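Local coordinates for protein histidinol dehydrogenase (Elizabethkingia anophelis NUHP1, PDB 6AN0) that probably catalyses the two successive NAD-dependent, zinc-dependent oxidations that turn L-histidinol into L-histidine, the last step of histidine biosynthesis, at residues A[244-249]-A[332-337]. Numbering follows the deposited sequence.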
loop_
_atom_site.group_PDB
_atom_site.type_symbol
_atom_site.label_atom_id
_atom_site.label_comp_id
_atom_site.label_asym_id
_atom_site.label_seq_id
_atom_site.Cartn_x
_atom_site.Cartn_y
_atom_site.Cartn_z
ATOM N N LEU A 244 -7.126 -13.576 -18.186
ATOM C CA LEU A 244 -8.492 -13.911 -18.546
ATOM C C LEU A 244 -8.827 -13.138 -19.810
ATOM O O LEU A 244 -8.569 -11.932 -19.884
ATOM C CB LEU A 244 -9.467 -13.578 -17.410
ATOM C CG LEU A 244 -10.938 -13.992 -17.555
ATOM C CD1 LEU A 244 -11.535 -14.255 -16.178
ATOM C CD2 LEU A 244 -11.763 -12.920 -18.299
ATOM N N VAL A 245 -9.346 -13.842 -20.812
ATOM C CA VAL A 245 -9.741 -13.259 -22.090
ATOM C C VAL A 245 -11.250 -13.381 -22.228
ATOM O O VAL A 245 -11.820 -14.440 -21.946
ATOM C CB VAL A 245 -9.039 -13.960 -23.273
ATOM C CG1 VAL A 245 -9.448 -13.316 -24.613
ATOM C CG2 VAL A 245 -7.530 -13.960 -23.077
ATOM N N ILE A 246 -11.889 -12.307 -22.691
ATOM C CA ILE A 246 -13.299 -12.312 -23.075
ATOM C C ILE A 246 -13.376 -12.120 -24.587
ATOM O O ILE A 246 -12.848 -11.133 -25.121
ATOM C CB ILE A 246 -14.092 -11.216 -22.348
ATOM C CG1 ILE A 246 -14.007 -11.419 -20.826
ATOM C CG2 ILE A 246 -15.543 -11.207 -22.824
ATOM C CD1 ILE A 246 -14.813 -10.370 -20.020
ATOM N N ALA A 247 -14.044 -13.044 -25.277
ATOM C CA ALA A 247 -14.064 -13.055 -26.739
ATOM C C ALA A 247 -15.486 -13.210 -27.265
ATOM O O ALA A 247 -16.207 -14.116 -26.841
ATOM C CB ALA A 247 -13.187 -14.198 -27.277
ATOM N N ASP A 248 -15.885 -12.349 -28.203
ATOM C CA ASP A 248 -17.154 -12.530 -28.894
ATOM C C ASP A 248 -16.869 -12.907 -30.349
ATOM O O ASP A 248 -15.736 -13.254 -30.703
ATOM C CB ASP A 248 -18.044 -11.282 -28.740
ATOM C CG ASP A 248 -17.497 -10.053 -29.457
ATOM O OD1 ASP A 248 -16.499 -10.155 -30.194
ATOM O OD2 ASP A 248 -18.087 -8.962 -29.277
ATOM N N THR A 249 -17.905 -12.855 -31.196
ATOM C CA THR A 249 -17.742 -13.270 -32.586
ATOM C C THR A 249 -16.784 -12.374 -33.373
ATOM O O THR A 249 -16.357 -12.769 -34.465
ATOM C CB THR A 249 -19.108 -13.314 -33.290
ATOM O OG1 THR A 249 -19.722 -12.025 -33.207
ATOM C CG2 THR A 249 -20.015 -14.337 -32.627
ATOM N N LEU A 332 -6.495 -8.748 -18.044
ATOM C CA LEU A 332 -7.798 -8.939 -18.679
ATOM C C LEU A 332 -7.688 -8.500 -20.131
ATOM O O LEU A 332 -7.317 -7.358 -20.398
ATOM C CB LEU A 332 -8.868 -8.117 -17.958
ATOM C CG LEU A 332 -10.240 -8.046 -18.631
ATOM C CD1 LEU A 332 -10.817 -9.465 -18.764
ATOM C CD2 LEU A 332 -11.184 -7.157 -17.828
ATOM N N ILE A 333 -8.023 -9.384 -21.070
ATOM C CA ILE A 333 -8.061 -9.016 -22.486
ATOM C C ILE A 333 -9.516 -8.991 -22.942
ATOM O O ILE A 333 -10.215 -10.011 -22.884
ATOM C CB ILE A 333 -7.226 -9.972 -23.353
ATOM C CG1 ILE A 333 -5.769 -10.016 -22.857
ATOM C CG2 ILE A 333 -7.289 -9.541 -24.829
ATOM C CD1 ILE A 333 -4.837 -10.909 -23.691
ATOM N N LEU A 334 -9.974 -7.831 -23.421
ATOM C CA LEU A 334 -11.333 -7.695 -23.952
ATOM C C LEU A 334 -11.252 -7.776 -25.471
ATOM O O LEU A 334 -11.095 -6.766 -26.157
ATOM C CB LEU A 334 -11.989 -6.391 -23.507
ATOM C CG LEU A 334 -12.200 -6.211 -22.008
ATOM C CD1 LEU A 334 -13.012 -4.924 -21.797
ATOM C CD2 LEU A 334 -12.896 -7.440 -21.369
ATOM N N ALA A 335 -11.375 -8.994 -26.001
ATOM C CA ALA A 335 -11.346 -9.213 -27.445
ATOM C C ALA A 335 -12.767 -9.132 -27.997
ATOM O O ALA A 335 -13.350 -10.092 -28.509
ATOM C CB ALA A 335 -10.680 -10.551 -27.769
ATOM N N ILE A 336 -13.342 -7.940 -27.861
ATOM C CA ILE A 336 -14.736 -7.729 -28.205
ATOM C C ILE A 336 -14.878 -6.400 -28.919
ATOM O O ILE A 336 -13.993 -5.539 -28.888
ATOM C CB ILE A 336 -15.678 -7.740 -26.983
ATOM C CG1 ILE A 336 -15.370 -6.519 -26.084
ATOM C CG2 ILE A 336 -15.613 -9.071 -26.253
ATOM C CD1 ILE A 336 -16.066 -6.522 -24.746
ATOM N N GLU A 337 -16.030 -6.278 -29.562
ATOM C CA GLU A 337 -16.489 -5.065 -30.207
ATOM C C GLU A 337 -16.829 -3.994 -29.178
ATOM O O GLU A 337 -17.416 -4.290 -28.131
ATOM C CB GLU A 337 -17.736 -5.415 -31.011
ATOM C CG GLU A 337 -17.991 -4.611 -32.240
ATOM C CD GLU A 337 -18.997 -5.306 -33.129
ATOM O OE1 GLU A 337 -20.083 -5.691 -32.633
ATOM O OE2 GLU A 337 -18.690 -5.500 -34.322
#
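Leu244 O receives Ile333 N at 2.9 Å, and Ile246 then uses both of its backbone polar groups on the partner strand: its N reaches Ile333 O at 2.8 Å, nearly straight at the hydrogen (172°), and its O takes Ala335 N at 2.7 Å. The last bond is more bent, 135° at the hydrogen, where Ala335 sits at the centre of an inverse gamma turn and the strand is ending. Three CA-H...O contacts accompany these bonds, among them Val245 CA to Ile333 O. Such pairing, with side chains matched residue by residue, illustrates two adjacent inner strands of a six-stranded parallel sheet with helices against its faces. The connection between them runs out through other strands and returns along helix 317-327.

Apolar contacts divide between the faces. Beneath that helix, Leu244 CD2 meets Leu332 CD1 at 3.6 Å, while Ile246 extends CD1 to Leu334 CD2 (3.8 Å) with its chain lying alongside the leucine. Because Ile246 CG2 is anti to the backbone N (CG1 at chi1 -60°), this second branch faces Ile336 CG2. Val245 CG2 packs beside Ile333 CB on the other face, where helix 253-264 covers them and His331, predicted to bind the substrate, is close to Ile333.

Beyond the strands, Asp248 turns its carboxylate across Ile336, and OD2 accepts a weak bond from Glu337 N at 3.4 Å. Asp248 OD1 is hydrogen-bonded to Thr250 OG1, within its own loop.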